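Local coordinates for protein salicylate 5-hydroxylase, large oxygenase component (Ralstonia sp., PDB 7C8Z) that hydroxylates salicylate at position 5 to give gentisate, as the iron-containing large oxygenase component of a multicomponent Rieske-type monooxygenase system, at residues Leu59-Gly72 with Asp82-Ile94. Sequence-based numbering, arbitrary orientation.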
loop_
_atom_site.group_PDB
_atom_site.type_symbol
_atom_site.label_atom_id
_atom_site.label_comp_id
_atom_site.label_asym_id
_atom_site.label_seq_id
_atom_site.Cartn_x
_atom_site.Cartn_y
_atom_site.Cartn_z
ATOM N N LEU A 59 -18.327 12.440 12.907
ATOM C CA LEU A 59 -17.852 13.608 12.175
ATOM C C LEU A 59 -18.925 14.687 12.107
ATOM O O LEU A 59 -18.642 15.871 12.320
ATOM C CB LEU A 59 -17.417 13.211 10.765
ATOM C CG LEU A 59 -16.120 12.420 10.563
ATOM C CD1 LEU A 59 -15.901 12.171 9.078
ATOM C CD2 LEU A 59 -14.924 13.136 11.179
ATOM N N GLU A 60 -20.171 14.289 11.845
ATOM C CA GLU A 60 -21.250 15.269 11.709
ATOM C C GLU A 60 -21.541 15.984 13.025
ATOM O O GLU A 60 -21.762 17.201 13.037
ATOM C CB GLU A 60 -22.517 14.592 11.184
ATOM C CG GLU A 60 -22.389 13.998 9.785
ATOM C CD GLU A 60 -22.783 14.973 8.686
ATOM O OE1 GLU A 60 -22.482 16.178 8.814
ATOM O OE2 GLU A 60 -23.401 14.536 7.694
ATOM N N ARG A 61 -21.537 15.250 14.145
ATOM C CA ARG A 61 -22.073 15.765 15.399
ATOM C C ARG A 61 -21.027 16.157 16.434
ATOM O O ARG A 61 -21.366 16.872 17.381
ATOM C CB ARG A 61 -23.019 14.732 16.025
ATOM C CG ARG A 61 -24.230 14.419 15.163
ATOM C CD ARG A 61 -25.230 13.563 15.913
ATOM N NE ARG A 61 -26.400 13.243 15.099
ATOM C CZ ARG A 61 -27.374 12.426 15.486
ATOM N NH1 ARG A 61 -27.319 11.845 16.676
ATOM N NH2 ARG A 61 -28.401 12.188 14.685
ATOM N N LEU A 62 -19.778 15.719 16.291
ATOM C CA LEU A 62 -18.722 16.080 17.228
ATOM C C LEU A 62 -17.649 16.965 16.620
ATOM O O LEU A 62 -17.018 17.731 17.348
ATOM C CB LEU A 62 -18.059 14.821 17.802
ATOM C CG LEU A 62 -18.874 13.974 18.787
ATOM C CD1 LEU A 62 -19.704 14.843 19.713
ATOM C CD2 LEU A 62 -19.765 12.985 18.063
ATOM N N PHE A 63 -17.433 16.883 15.308
ATOM C CA PHE A 63 -16.406 17.662 14.630
ATOM C C PHE A 63 -16.950 18.792 13.773
ATOM O O PHE A 63 -16.292 19.826 13.650
ATOM C CB PHE A 63 -15.550 16.749 13.742
ATOM C CG PHE A 63 -14.650 15.836 14.511
ATOM C CD1 PHE A 63 -15.125 14.639 15.019
ATOM C CD2 PHE A 63 -13.328 16.175 14.729
ATOM C CE1 PHE A 63 -14.294 13.796 15.732
ATOM C CE2 PHE A 63 -12.492 15.336 15.439
ATOM C CZ PHE A 63 -12.976 14.145 15.943
ATOM N N TYR A 64 -18.125 18.620 13.174
ATOM C CA TYR A 64 -18.672 19.601 12.251
ATOM C C TYR A 64 -19.802 20.426 12.849
ATOM O O TYR A 64 -20.376 21.260 12.144
ATOM C CB TYR A 64 -19.167 18.905 10.979
ATOM C CG TYR A 64 -18.114 18.086 10.266
ATOM C CD1 TYR A 64 -16.765 18.400 10.374
ATOM C CD2 TYR A 64 -18.470 17.001 9.478
ATOM C CE1 TYR A 64 -15.800 17.653 9.721
ATOM C CE2 TYR A 64 -17.512 16.249 8.816
ATOM C CZ TYR A 64 -16.178 16.579 8.941
ATOM O OH TYR A 64 -15.224 15.829 8.287
ATOM N N ALA A 65 -20.133 20.226 14.123
ATOM C CA ALA A 65 -21.250 20.941 14.724
ATOM C C ALA A 65 -21.083 20.980 16.235
ATOM O O ALA A 65 -20.632 20.004 16.841
ATOM C CB ALA A 65 -22.585 20.289 14.357
ATOM N N ASN A 66 -21.441 22.120 16.829
ATOM C CA ASN A 66 -21.547 22.295 18.277
ATOM C C ASN A 66 -20.218 22.109 18.999
ATOM O O ASN A 66 -20.199 21.889 20.214
ATOM C CB ASN A 66 -22.596 21.351 18.877
ATOM C CG ASN A 66 -24.005 21.685 18.430
ATOM O OD1 ASN A 66 -24.656 20.889 17.754
ATOM N ND2 ASN A 66 -24.485 22.870 18.806
ATOM N N HIS A 67 -19.094 22.206 18.291
ATOM C CA HIS A 67 -17.807 21.988 18.932
ATOM C C HIS A 67 -16.759 22.894 18.314
ATOM O O HIS A 67 -16.754 23.113 17.102
ATOM C CB HIS A 67 -17.359 20.528 18.807
ATOM C CG HIS A 67 -18.196 19.576 19.596
ATOM N ND1 HIS A 67 -19.322 18.973 19.079
ATOM C CD2 HIS A 67 -18.082 19.133 20.870
ATOM C CE1 HIS A 67 -19.863 18.197 20.000
ATOM N NE2 HIS A 67 -19.129 18.274 21.095
ATOM N N TRP A 68 -15.870 23.405 19.160
ATOM C CA TRP A 68 -14.658 24.062 18.703
ATOM C C TRP A 68 -13.590 22.997 18.526
ATOM O O TRP A 68 -13.358 22.190 19.431
ATOM C CB TRP A 68 -14.179 25.116 19.701
ATOM C CG TRP A 68 -15.104 26.269 19.891
ATOM C CD1 TRP A 68 -15.996 26.436 20.905
ATOM C CD2 TRP A 68 -15.212 27.433 19.063
ATOM N NE1 TRP A 68 -16.661 27.629 20.756
ATOM C CE2 TRP A 68 -16.197 28.259 19.632
ATOM C CE3 TRP A 68 -14.573 27.853 17.893
ATOM C CZ2 TRP A 68 -16.559 29.482 19.075
ATOM C CZ3 TRP A 68 -14.932 29.066 17.340
ATOM C CH2 TRP A 68 -15.918 29.867 17.930
ATOM N N CYS A 69 -12.942 22.998 17.372
ATOM C CA CYS A 69 -11.883 22.045 17.090
ATOM C C CYS A 69 -10.587 22.807 16.865
ATOM O O CYS A 69 -10.589 23.914 16.315
ATOM C CB CYS A 69 -12.217 21.182 15.873
ATOM S SG CYS A 69 -13.657 20.117 16.120
ATOM N N TYR A 70 -9.490 22.217 17.318
ATOM C CA TYR A 70 -8.194 22.879 17.295
ATOM C C TYR A 70 -7.707 23.049 15.860
ATOM O O TYR A 70 -7.824 22.138 15.035
ATOM C CB TYR A 70 -7.191 22.055 18.105
ATOM C CG TYR A 70 -5.767 22.554 18.095
ATOM C CD1 TYR A 70 -5.346 23.525 18.993
ATOM C CD2 TYR A 70 -4.831 22.031 17.210
ATOM C CE1 TYR A 70 -4.042 23.972 18.997
ATOM C CE2 TYR A 70 -3.525 22.478 17.206
ATOM C CZ TYR A 70 -3.137 23.447 18.105
ATOM O OH TYR A 70 -1.841 23.904 18.122
ATOM N N VAL A 71 -7.190 24.237 15.554
ATOM C CA VAL A 71 -6.570 24.479 14.258
ATOM C C VAL A 71 -5.141 24.999 14.359
ATOM O O VAL A 71 -4.413 24.944 13.353
ATOM C CB VAL A 71 -7.420 25.429 13.386
ATOM C CG1 VAL A 71 -8.788 24.821 13.106
ATOM C CG2 VAL A 71 -7.553 26.790 14.034
ATOM N N GLY A 72 -4.681 25.493 15.504
ATOM C CA GLY A 72 -3.246 25.719 15.594
ATOM C C GLY A 72 -2.869 26.718 16.677
ATOM O O GLY A 72 -3.592 26.908 17.647
ATOM N N ASP A 82 0.526 35.044 6.384
ATOM C CA ASP A 82 0.998 33.751 6.857
ATOM C C ASP A 82 -0.179 32.802 7.039
ATOM O O ASP A 82 -1.158 33.127 7.717
ATOM C CB ASP A 82 1.763 33.910 8.170
ATOM C CG ASP A 82 3.101 34.599 7.985
ATOM O OD1 ASP A 82 3.437 34.954 6.835
ATOM O OD2 ASP A 82 3.818 34.787 8.991
ATOM N N PHE A 83 -0.087 31.635 6.415
ATOM C CA PHE A 83 -1.128 30.623 6.478
ATOM C C PHE A 83 -0.543 29.270 6.861
ATOM O O PHE A 83 0.620 28.963 6.562
ATOM C CB PHE A 83 -1.883 30.508 5.138
ATOM C CG PHE A 83 -1.109 29.798 4.053
ATOM C CD1 PHE A 83 -1.136 28.412 3.946
ATOM C CD2 PHE A 83 -0.379 30.519 3.123
ATOM C CE1 PHE A 83 -0.434 27.764 2.954
ATOM C CE2 PHE A 83 0.316 29.876 2.121
ATOM C CZ PHE A 83 0.294 28.496 2.040
ATOM N N LYS A 84 -1.379 28.471 7.524
ATOM C CA LYS A 84 -1.101 27.075 7.834
ATOM C C LYS A 84 -2.319 26.254 7.432
ATOM O O LYS A 84 -3.441 26.565 7.846
ATOM C CB LYS A 84 -0.786 26.887 9.322
ATOM C CG LYS A 84 -0.433 25.461 9.701
ATOM C CD LYS A 84 -0.670 25.200 11.186
ATOM C CE LYS A 84 -0.887 23.716 11.454
ATOM N NZ LYS A 84 -0.672 23.348 12.879
ATOM N N ARG A 85 -2.110 25.243 6.590
ATOM C CA ARG A 85 -3.184 24.324 6.247
ATOM C C ARG A 85 -3.298 23.246 7.319
ATOM O O ARG A 85 -2.291 22.698 7.777
ATOM C CB ARG A 85 -2.941 23.696 4.871
ATOM C CG ARG A 85 -3.950 22.609 4.481
ATOM C CD ARG A 85 -3.797 22.155 3.032
ATOM N NE ARG A 85 -2.483 21.565 2.767
ATOM C CZ ARG A 85 -2.170 20.281 2.946
ATOM N NH1 ARG A 85 -3.069 19.416 3.399
ATOM N NH2 ARG A 85 -0.943 19.860 2.672
ATOM N N THR A 86 -4.528 22.931 7.708
ATOM C CA THR A 86 -4.781 21.917 8.727
ATOM C C THR A 86 -6.121 21.261 8.406
ATOM O O THR A 86 -6.652 21.420 7.301
ATOM C CB THR A 86 -4.734 22.546 10.133
ATOM O OG1 THR A 86 -4.833 21.519 11.130
ATOM C CG2 THR A 86 -5.872 23.541 10.314
ATOM N N VAL A 87 -6.683 20.534 9.371
ATOM C CA VAL A 87 -7.888 19.754 9.130
ATOM C C VAL A 87 -8.814 19.831 10.337
ATOM O O VAL A 87 -8.379 20.060 11.471
ATOM C CB VAL A 87 -7.547 18.284 8.795
ATOM C CG1 VAL A 87 -7.304 17.491 10.067
ATOM C CG2 VAL A 87 -8.654 17.654 7.964
ATOM N N ILE A 88 -10.109 19.659 10.074
ATOM C CA ILE A 88 -11.123 19.499 11.109
ATOM C C ILE A 88 -11.963 18.289 10.731
ATOM O O ILE A 88 -12.635 18.297 9.691
ATOM C CB ILE A 88 -12.005 20.747 11.270
ATOM C CG1 ILE A 88 -11.188 21.899 11.860
ATOM C CG2 ILE A 88 -13.198 20.430 12.162
ATOM C CD1 ILE A 88 -11.969 23.179 12.032
ATOM N N GLY A 89 -11.922 17.254 11.563
ATOM C CA GLY A 89 -12.491 15.982 11.181
ATOM C C GLY A 89 -11.742 15.434 9.988
ATOM O O GLY A 89 -10.580 15.037 10.106
ATOM N N GLU A 90 -12.385 15.428 8.822
ATOM C CA GLU A 90 -11.722 15.054 7.580
ATOM C C GLU A 90 -11.809 16.161 6.542
ATOM O O GLU A 90 -11.615 15.909 5.351
ATOM C CB GLU A 90 -12.314 13.761 7.029
ATOM C CG GLU A 90 -12.114 12.579 7.953
ATOM C CD GLU A 90 -12.371 11.263 7.264
ATOM O OE1 GLU A 90 -12.680 11.284 6.055
ATOM O OE2 GLU A 90 -12.250 10.211 7.924
ATOM N N ARG A 91 -12.071 17.389 6.971
ATOM C CA ARG A 91 -12.256 18.516 6.068
ATOM C C ARG A 91 -11.052 19.441 6.179
ATOM O O ARG A 91 -10.774 19.978 7.258
ATOM C CB ARG A 91 -13.555 19.256 6.382
ATOM C CG ARG A 91 -14.782 18.467 5.981
ATOM C CD ARG A 91 -16.046 19.046 6.565
ATOM N NE ARG A 91 -16.511 20.224 5.848
ATOM C CZ ARG A 91 -17.616 20.886 6.166
ATOM N NH1 ARG A 91 -18.359 20.477 7.188
ATOM N NH2 ARG A 91 -17.979 21.952 5.470
ATOM N N SER A 92 -10.336 19.602 5.068
ATOM C CA SER A 92 -9.177 20.483 5.034
ATOM C C SER A 92 -9.607 21.939 5.171
ATOM O O SER A 92 -10.542 22.391 4.500
ATOM C CB SER A 92 -8.410 20.283 3.727
ATOM O OG SER A 92 -7.056 20.679 3.865
ATOM N N VAL A 93 -8.916 22.678 6.042
ATOM C CA VAL A 93 -9.150 24.100 6.235
ATOM C C VAL A 93 -7.805 24.817 6.232
ATOM O O VAL A 93 -6.745 24.204 6.346
ATOM C CB VAL A 93 -9.932 24.406 7.529
ATOM C CG1 VAL A 93 -11.360 23.900 7.416
ATOM C CG2 VAL A 93 -9.227 23.805 8.736
ATOM N N ILE A 94 -7.870 26.137 6.094
ATOM C CA ILE A 94 -6.703 27.007 6.079
ATOM C C ILE A 94 -6.882 28.061 7.161
ATOM O O ILE A 94 -7.927 28.728 7.218
ATOM C CB ILE A 94 -6.511 27.659 4.698
ATOM C CG1 ILE A 94 -6.559 26.591 3.600
ATOM C CG2 ILE A 94 -5.212 28.463 4.647
ATOM C CD1 ILE A 94 -6.879 27.136 2.242
#
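Strands 69-72 and 82-88 run antiparallel at 172°, their axes approaching to 7.1 Å without backbone hydrogen bonds between them, while the segment from helix residue Leu59 to Tyr64 packs against the type II' turn Ile88-Arg91, Phe63 and Gly89 being the nearest CA pair. Tyr64 OH accepts a nearly straight hydrogen bond from Glu90 N (2.9 Å, 163°), and the Ile88 carbonyl O lies in the ring plane, at the edge by CE1. Arg91 covers one ring face: its CD makes a CH-pi contact 3.6 Å from the Tyr64 ring centroid. Bent at chi3, the chain then carries CZ 5.0 Å above that centroid as a cation-pi partner, the guanidinium turned 80° to the ring and touching it with an edge; its NH2 forms a salt bridge to Glu107. Gly89, at positive phi, brings its bare CA to 3.7 Å from Leu59 CD2 and to the same distance from Phe63 CD2. The Ile88 side chain lies between the two strands, CG2 resting 3.9 Å from Cys69 CB and CD1 3.7 Å from Val71 CG1, while Thr86 CG2 packs on Val71. Val71 and Gly72 form a classic beta bulge opposite Val185. Pairing of 69-73 with 184-188, and of 82-88 with 91-97, places the contact across the interior of the antiparallel beta framework of the Rieske domain, with Leu59, Phe63 and Tyr64 packed against its hairpin turn.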